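Local coordinates for protein hydrolase (Thermus thermophilus, PDB 1UFO) that probably catalyses a hydrolysis reaction, as expected of an enzyme with the alpha/beta hydrolase fold, at residues A17-A22 / G51-A56; K24-A29 / R101-P106; P45-R50 / V226-L231. All coordinates share one frame; numbering follows the deposited sequence.

Overall arrangement
From the N terminus, the first segments of interactions 1, 2 and 3 come in turn, then their second segments in the order 3's loop partner aside: segment 45-50 of interaction 3 precedes 51-56 of interaction 1, then 101-106 and 226-231 follow. Every pair of contacts therefore crosses and none nests. Interaction 1 closes a loop of 28 residues by pairing strand 13-20 with strand 52-56, whose other neighbour is strand 25-30. Interaction 2 closes 71 residues, joining the start of strand 25-30 to the turn after helix 77-103. Interaction 3 closes 175, bringing the connection before strand 52-56 against helix 221-236. A salt bridge between Arg18 and Glu49 links interactions 1 and 3.

Interaction 1: residues A17-A22 / G51-A56; sequences ARIPEA and GFLLLA
Arg18 faces Leu54 and Ala17 faces Leu55 in antiparallel pairing, with the axes of strands 17-20 and 52-56 4.8 Å apart and their N-to-C directions at 172°. Arg18 and Leu54 form the hydrogen-bonded pair: Arg18 N donates to Leu54 O at 2.9 Å, and Leu54 N donates to Arg18 O at 3.0 Å. In the adjoining non-hydrogen-bonded pair, Ala17 CA brings its hydrogen toward Leu54 O, the two atoms 3.2 Å apart. The ladder does not continue through Pro20, whose nitrogen carries no hydrogen; its ring carbon CD lies 3.6 Å from Phe52 O instead. Gly51 begins the other segment with a phi of 114°, where a side chain would jam against the preceding carbonyl oxygen, so glycine suits this turn into the strand.

On the face shared by Arg18 and Leu54, Arg18 CB lies 4.1 Å from Leu54 CD1. CG of Arg18 is anti to its own nitrogen, and the chain then bends at chi2 (95°), carrying the guanidinium away. Leu54 CD1 sits at the edge of that guanidinium, near its plane. Arginine suits the place because its aliphatic part packs beside Leu54 while its end forms a salt bridge with Glu49. On the face of Ala17 and Leu55, the leucine reaches over with CD2 to touch Ala17 CB at 3.8 Å. Ile19 and Leu53 lie side by side and point the same way, Ile19 CG1 being 4.0 Å from Leu53 CG.

Strand 3-10 bonds to the backbone of Ala17 and Ile19, and strand 25-30 to that of Leu53, while the Phe52 ring packs against helix 221-236. Strand 52-56 thus lies between 13-20 and 25-30, in the 1-2-4-3-5-6-7-8 order with an antiparallel start that marks the alpha/beta hydrolase sheet.

Interaction 2: residues K24-A29 / R101-P106; sequences KALLLA and RRFGLP
Leu26 meets the end of helix 77-103 and the turn after it with both of its branches, and its side chain crosses those of Phe103 and Leu105 at about a right angle. Its CD2 methyl approaches the Phe103 ring obliquely, 3.7 Å from Phe103 CD1, while Arg102 CG lies over the centre of one face of the same ring. The other branch, Leu26 CD1, lies 3.6 Å from Leu105 O. Chi1 (-71°) sets CG of Leu26 beside its own nitrogen, where it rests 4.0 Å from Leu105 CB, and chi2 then spreads CD1 to Leu105 O and CD2 to Phe103. Leu105 points toward the strand, and its CD2 lies 4.0 Å from Lys24 O.

A single backbone hydrogen bond joins the segments: Leu26 N donates to Pro106 O at 2.7 Å, nearly straight at 173°. Pro106 also puts its ring carbon CD 3.6 Å from Lys24 O. Gly104 turns the chain out of the helix with a positive phi of 55°, a conformation that favours glycine.

Leucine and phenylalanine suit a site where side chains meet through apolar groups, with methyls also lying against backbone oxygens. Lys24 NZ forms a salt bridge with Glu232 on helix 221-236. The chemistry is thus mainly hydrophobic, with the short bond at Leu26 setting the position where strand 107-112 is about to begin alongside strand 25-30.

Interaction 3: residues P45-R50 / V226-L231; sequences PGYAER and VGLAFL
Tyr47 and Leu228 bring the two backbones closest, their CA atoms 6.6 Å apart, where a turn of helical backbone angles over 47-50 faces one side of helix 226-231. Gly46 leads into that turn with a positive phi of 81°, which glycine tolerates easily.

The side chains of Tyr47 and Leu228 slide past each other in opposite directions. Leu228 CD1 stands over one face of the phenol ring, offset toward the rim and nearest CG and CD1, 4.0 Å from the Tyr47 centroid and 15° off its normal, a CH-pi contact. Leu228 CB also touches Tyr47 CE2 at 3.8 Å. Chi1 (179°) and chi2 of Leu228 together set one methyl on each flat group, CD1 on the phenol and CD2 over the centre of the guanidinium, 3.7 Å from Arg50 CZ. Arg50 keeps a salt bridge to Glu232 and packs against Arg50 of the second subunit. Leu231 CD1 meets the tyrosine obliquely, 4.0 Å from Tyr47 CE1. Tyr47 OH is hydrogen-bonded to Ala224 O, and any side chain at Gly227 would clash with it.

Replacing Tyr47 with an alanine would probably cost Ala224 O its bond from the phenol and open a gap beside Leu228 CD1 and Leu231 CD1.

Helix against sheet is the layering of the alpha/beta hydrolase fold: here Tyr47 is wedged between the C-terminal helix and strands 25-30, 52-56 and 132-135.

Interaction 1: residues A17-A22 / G51-A56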
loop_
_atom_site.group_PDB
_atom_site.type_symbol
_atom_site.label_atom_id
_atom_site.label_comp_id
_atom_site.label_asym_id
_atom_site.label_seq_id
_atom_site.Cartn_x
_atom_site.Cartn_y
_atom_site.Cartn_z
ATOM N N ALA A 17 -5.933 -20.098 -17.173
ATOM C CA ALA A 17 -4.880 -20.222 -16.180
ATOM C C ALA A 17 -3.525 -19.750 -16.664
ATOM O O ALA A 17 -3.134 -20.046 -17.816
ATOM C CB ALA A 17 -4.733 -21.679 -15.705
ATOM N N ARG A 18 -2.822 -18.993 -15.847
ATOM C CA ARG A 18 -1.455 -18.591 -16.198
ATOM C C ARG A 18 -0.623 -19.317 -15.179
ATOM O O ARG A 18 -0.597 -19.023 -13.976
ATOM C CB ARG A 18 -1.298 -17.075 -16.062
ATOM C CG ARG A 18 -0.008 -16.588 -16.615
ATOM C CD ARG A 18 -0.136 -16.088 -18.117
ATOM N NE ARG A 18 1.110 -15.383 -18.465
ATOM C CZ ARG A 18 1.602 -14.394 -17.707
ATOM N NH1 ARG A 18 0.916 -14.014 -16.607
ATOM N NH2 ARG A 18 2.818 -13.858 -17.968
ATOM N N ILE A 19 0.087 -20.334 -15.676
ATOM C CA ILE A 19 0.784 -21.257 -14.791
ATOM C C ILE A 19 2.300 -21.163 -14.795
ATOM O O ILE A 19 2.942 -21.473 -15.815
ATOM C CB ILE A 19 0.360 -22.715 -15.146
ATOM C CG1 ILE A 19 -1.177 -22.818 -15.115
ATOM C CG2 ILE A 19 1.095 -23.704 -14.207
ATOM C CD1 ILE A 19 -1.782 -24.332 -15.404
ATOM N N PRO A 20 2.899 -20.794 -13.662
ATOM C CA PRO A 20 4.377 -20.688 -13.636
ATOM C C PRO A 20 4.923 -22.099 -13.461
ATOM O O PRO A 20 4.237 -22.994 -12.955
ATOM C CB PRO A 20 4.667 -19.789 -12.438
ATOM C CG PRO A 20 3.500 -20.092 -11.486
ATOM C CD PRO A 20 2.286 -20.374 -12.386
ATOM N N GLU A 21 6.210 -22.277 -13.761
ATOM C CA GLU A 21 6.716 -23.632 -13.639
ATOM C C GLU A 21 6.887 -24.061 -12.219
ATOM O O GLU A 21 6.911 -25.263 -11.931
ATOM C CB GLU A 21 8.078 -23.775 -14.345
ATOM C CG GLU A 21 9.196 -23.017 -13.688
ATOM C CD GLU A 21 10.496 -23.019 -14.549
ATOM O OE1 GLU A 21 10.859 -21.934 -15.086
ATOM O OE2 GLU A 21 11.101 -24.123 -14.717
ATOM N N ALA A 22 6.930 -23.102 -11.285
ATOM C CA ALA A 22 7.091 -23.412 -9.864
ATOM C C ALA A 22 6.013 -22.664 -9.067
ATOM O O ALA A 22 6.308 -21.636 -8.459
ATOM C CB ALA A 22 8.474 -23.002 -9.309
ATOM N N GLY A 51 5.508 -16.665 -9.008
ATOM C CA GLY A 51 5.134 -17.969 -8.481
ATOM C C GLY A 51 3.639 -18.151 -8.208
ATOM O O GLY A 51 3.223 -19.198 -7.682
ATOM N N PHE A 52 2.806 -17.177 -8.548
ATOM C CA PHE A 52 1.346 -17.356 -8.344
ATOM C C PHE A 52 0.691 -17.975 -9.559
ATOM O O PHE A 52 0.868 -17.496 -10.700
ATOM C CB PHE A 52 0.695 -15.979 -8.037
ATOM C CG PHE A 52 1.082 -15.460 -6.689
ATOM C CD1 PHE A 52 2.305 -14.830 -6.481
ATOM C CD2 PHE A 52 0.215 -15.656 -5.590
ATOM C CE1 PHE A 52 2.656 -14.404 -5.185
ATOM C CE2 PHE A 52 0.562 -15.239 -4.333
ATOM C CZ PHE A 52 1.812 -14.598 -4.128
ATOM N N LEU A 53 -0.010 -19.113 -9.335
ATOM C CA LEU A 53 -0.759 -19.724 -10.405
ATOM C C LEU A 53 -2.065 -18.946 -10.489
ATOM O O LEU A 53 -2.903 -19.015 -9.555
ATOM C CB LEU A 53 -0.964 -21.230 -10.036
ATOM C CG LEU A 53 -1.474 -22.135 -11.145
ATOM C CD1 LEU A 53 -1.310 -23.579 -10.588
ATOM C CD2 LEU A 53 -2.919 -21.834 -11.517
ATOM N N LEU A 54 -2.206 -18.175 -11.539
ATOM C CA LEU A 54 -3.424 -17.336 -11.689
ATOM C C LEU A 54 -4.514 -18.085 -12.371
ATOM O O LEU A 54 -4.298 -18.748 -13.397
ATOM C CB LEU A 54 -3.142 -16.137 -12.546
ATOM C CG LEU A 54 -1.836 -15.400 -12.199
ATOM C CD1 LEU A 54 -1.681 -14.196 -13.235
ATOM C CD2 LEU A 54 -1.855 -14.896 -10.753
ATOM N N LEU A 55 -5.713 -17.925 -11.849
ATOM C CA LEU A 55 -6.934 -18.505 -12.428
ATOM C C LEU A 55 -7.994 -17.406 -12.605
ATOM O O LEU A 55 -8.136 -16.609 -11.722
ATOM C CB LEU A 55 -7.563 -19.509 -11.454
ATOM C CG LEU A 55 -6.646 -20.672 -11.078
ATOM C CD1 LEU A 55 -7.373 -21.595 -10.029
ATOM C CD2 LEU A 55 -6.384 -21.558 -12.275
ATOM N N ALA A 56 -8.726 -17.416 -13.717
ATOM C CA ALA A 56 -9.828 -16.454 -13.908
ATOM C C ALA A 56 -10.847 -17.091 -14.816
ATOM O O ALA A 56 -10.485 -17.854 -15.724
ATOM C CB ALA A 56 -9.280 -15.184 -14.547
#

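Interaction 2: residues K24-A29 / R101-P106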
loop_
_atom_site.group_PDB
_atom_site.type_symbol
_atom_site.label_atom_id
_atom_site.label_comp_id
_atom_site.label_asym_id
_atom_site.label_seq_id
_atom_site.Cartn_x
_atom_site.Cartn_y
_atom_site.Cartn_z
ATOM N N LYS A 24 3.753 -21.450 -6.128
ATOM C CA LYS A 24 3.847 -21.456 -4.658
ATOM C C LYS A 24 2.473 -21.088 -4.013
ATOM O O LYS A 24 2.303 -21.298 -2.828
ATOM C CB LYS A 24 4.910 -20.460 -4.134
ATOM C CG LYS A 24 4.582 -18.994 -4.431
ATOM C CD LYS A 24 5.724 -18.063 -4.029
ATOM C CE LYS A 24 5.344 -16.567 -4.307
ATOM N NZ LYS A 24 6.507 -15.725 -3.799
ATOM N N ALA A 25 1.558 -20.578 -4.817
ATOM C CA ALA A 25 0.206 -20.196 -4.301
ATOM C C ALA A 25 -0.762 -20.062 -5.446
ATOM O O ALA A 25 -0.338 -19.945 -6.618
ATOM C CB ALA A 25 0.305 -18.802 -3.607
ATOM N N LEU A 26 -2.081 -20.039 -5.154
ATOM C CA LEU A 26 -3.095 -19.839 -6.213
ATOM C C LEU A 26 -3.678 -18.447 -6.033
ATOM O O LEU A 26 -3.845 -18.011 -4.917
ATOM C CB LEU A 26 -4.290 -20.839 -5.998
ATOM C CG LEU A 26 -3.973 -22.299 -6.293
ATOM C CD1 LEU A 26 -4.925 -23.225 -5.453
ATOM C CD2 LEU A 26 -4.128 -22.479 -7.815
ATOM N N LEU A 27 -4.009 -17.788 -7.132
ATOM C CA LEU A 27 -4.741 -16.512 -7.031
ATOM C C LEU A 27 -5.911 -16.658 -7.992
ATOM O O LEU A 27 -5.729 -16.752 -9.204
ATOM C CB LEU A 27 -3.880 -15.308 -7.448
ATOM C CG LEU A 27 -4.571 -13.954 -7.396
ATOM C CD1 LEU A 27 -5.098 -13.696 -5.946
ATOM C CD2 LEU A 27 -3.684 -12.827 -7.835
ATOM N N LEU A 28 -7.130 -16.691 -7.450
ATOM C CA LEU A 28 -8.343 -16.690 -8.287
ATOM C C LEU A 28 -8.717 -15.236 -8.458
ATOM O O LEU A 28 -8.958 -14.543 -7.454
ATOM C CB LEU A 28 -9.525 -17.494 -7.605
ATOM C CG LEU A 28 -10.871 -17.382 -8.359
ATOM C CD1 LEU A 28 -10.776 -17.892 -9.803
ATOM C CD2 LEU A 28 -11.959 -18.250 -7.562
ATOM N N ALA A 29 -8.794 -14.795 -9.701
ATOM C CA ALA A 29 -9.094 -13.356 -10.026
ATOM C C ALA A 29 -10.449 -13.243 -10.660
ATOM O O ALA A 29 -10.765 -13.995 -11.572
ATOM C CB ALA A 29 -8.001 -12.787 -10.960
ATOM N N ARG A 101 -8.202 -28.167 -3.777
ATOM C CA ARG A 101 -8.103 -29.660 -3.659
ATOM C C ARG A 101 -7.114 -30.200 -4.656
ATOM O O ARG A 101 -6.306 -31.102 -4.355
ATOM C CB ARG A 101 -9.465 -30.318 -3.932
ATOM C CG ARG A 101 -10.397 -30.217 -2.668
ATOM C CD ARG A 101 -11.662 -31.037 -2.821
ATOM N NE ARG A 101 -12.293 -30.733 -4.091
ATOM C CZ ARG A 101 -13.333 -29.908 -4.212
ATOM N NH1 ARG A 101 -13.832 -29.670 -5.426
ATOM N NH2 ARG A 101 -13.876 -29.370 -3.118
ATOM N N ARG A 102 -7.202 -29.660 -5.863
ATOM C CA ARG A 102 -6.362 -30.116 -6.949
ATOM C C ARG A 102 -4.901 -29.767 -6.877
ATOM O O ARG A 102 -4.029 -30.654 -7.133
ATOM C CB ARG A 102 -6.937 -29.614 -8.263
ATOM C CG ARG A 102 -6.095 -29.955 -9.423
ATOM C CD ARG A 102 -6.696 -29.438 -10.708
ATOM N NE ARG A 102 -8.127 -29.636 -10.796
ATOM C CZ ARG A 102 -8.808 -29.478 -11.925
ATOM N NH1 ARG A 102 -10.129 -29.629 -11.928
ATOM N NH2 ARG A 102 -8.149 -29.188 -13.042
ATOM N N PHE A 103 -4.581 -28.531 -6.497
ATOM C CA PHE A 103 -3.161 -28.115 -6.438
ATOM C C PHE A 103 -2.568 -28.112 -5.070
ATOM O O PHE A 103 -1.370 -28.108 -4.939
ATOM C CB PHE A 103 -2.981 -26.714 -7.048
ATOM C CG PHE A 103 -3.409 -26.618 -8.478
ATOM C CD1 PHE A 103 -4.621 -26.036 -8.850
ATOM C CD2 PHE A 103 -2.605 -27.121 -9.511
ATOM C CE1 PHE A 103 -5.036 -25.944 -10.188
ATOM C CE2 PHE A 103 -3.012 -27.026 -10.801
ATOM C CZ PHE A 103 -4.193 -26.468 -11.207
ATOM N N GLY A 104 -3.394 -28.117 -4.013
ATOM C CA GLY A 104 -2.855 -28.057 -2.676
ATOM C C GLY A 104 -1.945 -26.905 -2.371
ATOM O O GLY A 104 -0.904 -27.044 -1.701
ATOM N N LEU A 105 -2.323 -25.715 -2.870
ATOM C CA LEU A 105 -1.526 -24.548 -2.626
ATOM C C LEU A 105 -2.392 -23.504 -1.902
ATOM O O LEU A 105 -3.616 -23.519 -2.086
ATOM C CB LEU A 105 -1.159 -23.894 -3.968
ATOM C CG LEU A 105 -0.184 -24.717 -4.789
ATOM C CD1 LEU A 105 -0.057 -24.021 -6.119
ATOM C CD2 LEU A 105 1.164 -24.875 -4.102
ATOM N N PRO A 106 -1.771 -22.646 -1.100
ATOM C CA PRO A 106 -2.532 -21.583 -0.409
ATOM C C PRO A 106 -3.293 -20.803 -1.480
ATOM O O PRO A 106 -2.714 -20.485 -2.530
ATOM C CB PRO A 106 -1.448 -20.719 0.159
ATOM C CG PRO A 106 -0.322 -21.660 0.442
ATOM C CD PRO A 106 -0.333 -22.594 -0.755
#

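Interaction 3: residues P45-R50 / V226-L231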
loop_
_atom_site.group_PDB
_atom_site.type_symbol
_atom_site.label_atom_id
_atom_site.label_comp_id
_atom_site.label_asym_id
_atom_site.label_seq_id
_atom_site.Cartn_x
_atom_site.Cartn_y
_atom_site.Cartn_z
ATOM N N PRO A 45 0.342 -8.005 -13.947
ATOM C CA PRO A 45 1.694 -8.320 -14.438
ATOM C C PRO A 45 2.642 -8.709 -13.292
ATOM O O PRO A 45 2.575 -8.173 -12.187
ATOM C CB PRO A 45 2.101 -7.011 -15.142
ATOM C CG PRO A 45 1.495 -5.948 -14.255
ATOM C CD PRO A 45 0.071 -6.553 -14.051
ATOM N N GLY A 46 3.541 -9.663 -13.584
ATOM C CA GLY A 46 4.517 -10.120 -12.629
ATOM C C GLY A 46 4.096 -11.138 -11.568
ATOM O O GLY A 46 4.938 -11.681 -10.863
ATOM N N TYR A 47 2.805 -11.393 -11.469
ATOM C CA TYR A 47 2.313 -12.267 -10.433
ATOM C C TYR A 47 2.694 -13.730 -10.740
ATOM O O TYR A 47 3.228 -14.379 -9.858
ATOM C CB TYR A 47 0.791 -12.146 -10.303
ATOM C CG TYR A 47 0.276 -10.954 -9.517
ATOM C CD1 TYR A 47 -0.611 -11.174 -8.498
ATOM C CD2 TYR A 47 0.632 -9.653 -9.840
ATOM C CE1 TYR A 47 -1.181 -10.085 -7.732
ATOM C CE2 TYR A 47 0.074 -8.552 -9.138
ATOM C CZ TYR A 47 -0.829 -8.819 -8.091
ATOM O OH TYR A 47 -1.382 -7.771 -7.399
ATOM N N ALA A 48 2.472 -14.143 -11.983
ATOM C CA ALA A 48 2.831 -15.528 -12.333
ATOM C C ALA A 48 4.329 -15.704 -12.265
ATOM O O ALA A 48 4.841 -16.739 -11.740
ATOM C CB ALA A 48 2.243 -15.866 -13.676
ATOM N N GLU A 49 5.059 -14.672 -12.711
ATOM C CA GLU A 49 6.534 -14.760 -12.657
ATOM C C GLU A 49 7.109 -14.890 -11.260
ATOM O O GLU A 49 8.246 -15.375 -11.044
ATOM C CB GLU A 49 7.112 -13.522 -13.383
ATOM C CG GLU A 49 6.758 -13.447 -14.804
ATOM C CD GLU A 49 5.363 -12.918 -15.130
ATOM O OE1 GLU A 49 4.576 -12.592 -14.226
ATOM O OE2 GLU A 49 5.043 -12.837 -16.322
ATOM N N ARG A 50 6.347 -14.483 -10.238
ATOM C CA ARG A 50 6.735 -14.537 -8.852
ATOM C C ARG A 50 6.270 -15.871 -8.244
ATOM O O ARG A 50 6.562 -16.183 -7.088
ATOM C CB ARG A 50 6.074 -13.343 -8.162
ATOM C CG ARG A 50 6.550 -12.892 -6.875
ATOM C CD ARG A 50 7.926 -12.224 -7.037
ATOM N NE ARG A 50 7.943 -10.855 -7.543
ATOM C CZ ARG A 50 7.885 -9.731 -6.804
ATOM N NH1 ARG A 50 7.765 -9.754 -5.471
ATOM N NH2 ARG A 50 8.084 -8.555 -7.404
ATOM N N VAL A 226 1.695 -3.305 -5.526
ATOM C CA VAL A 226 1.466 -3.277 -4.075
ATOM C C VAL A 226 0.647 -4.512 -3.624
ATOM O O VAL A 226 0.864 -5.098 -2.570
ATOM C CB VAL A 226 0.753 -1.962 -3.687
ATOM C CG1 VAL A 226 0.289 -2.014 -2.258
ATOM C CG2 VAL A 226 1.749 -0.824 -3.878
ATOM N N GLY A 227 -0.302 -4.924 -4.470
ATOM C CA GLY A 227 -1.122 -6.066 -4.122
ATOM C C GLY A 227 -0.258 -7.341 -4.073
ATOM O O GLY A 227 -0.534 -8.193 -3.229
ATOM N N LEU A 228 0.749 -7.445 -4.933
ATOM C CA LEU A 228 1.609 -8.616 -4.948
ATOM C C LEU A 228 2.438 -8.657 -3.641
ATOM O O LEU A 228 2.599 -9.711 -3.031
ATOM C CB LEU A 228 2.517 -8.533 -6.176
ATOM C CG LEU A 228 3.515 -9.686 -6.345
ATOM C CD1 LEU A 228 2.783 -11.040 -6.531
ATOM C CD2 LEU A 228 4.289 -9.341 -7.628
ATOM N N ALA A 229 2.842 -7.494 -3.153
ATOM C CA ALA A 229 3.594 -7.450 -1.870
ATOM C C ALA A 229 2.690 -7.918 -0.718
ATOM O O ALA A 229 3.147 -8.637 0.124
ATOM C CB ALA A 229 4.088 -5.977 -1.593
ATOM N N PHE A 230 1.432 -7.499 -0.702
ATOM C CA PHE A 230 0.497 -7.878 0.345
ATOM C C PHE A 230 0.300 -9.383 0.350
ATOM O O PHE A 230 0.325 -9.973 1.422
ATOM C CB PHE A 230 -0.822 -7.136 0.092
ATOM C CG PHE A 230 -1.847 -7.302 1.204
ATOM C CD1 PHE A 230 -1.833 -6.431 2.327
ATOM C CD2 PHE A 230 -2.861 -8.255 1.112
ATOM C CE1 PHE A 230 -2.807 -6.523 3.297
ATOM C CE2 PHE A 230 -3.867 -8.336 2.119
ATOM C CZ PHE A 230 -3.843 -7.458 3.229
ATOM N N LEU A 231 0.101 -9.956 -0.849
ATOM C CA LEU A 231 -0.054 -11.444 -0.952
ATOM C C LEU A 231 1.234 -12.152 -0.498
ATOM O O LEU A 231 1.124 -13.112 0.254
ATOM C CB LEU A 231 -0.314 -11.875 -2.380
ATOM C CG LEU A 231 -1.657 -11.375 -2.954
ATOM C CD1 LEU A 231 -1.875 -12.002 -4.346
ATOM C CD2 LEU A 231 -2.806 -11.648 -1.982
#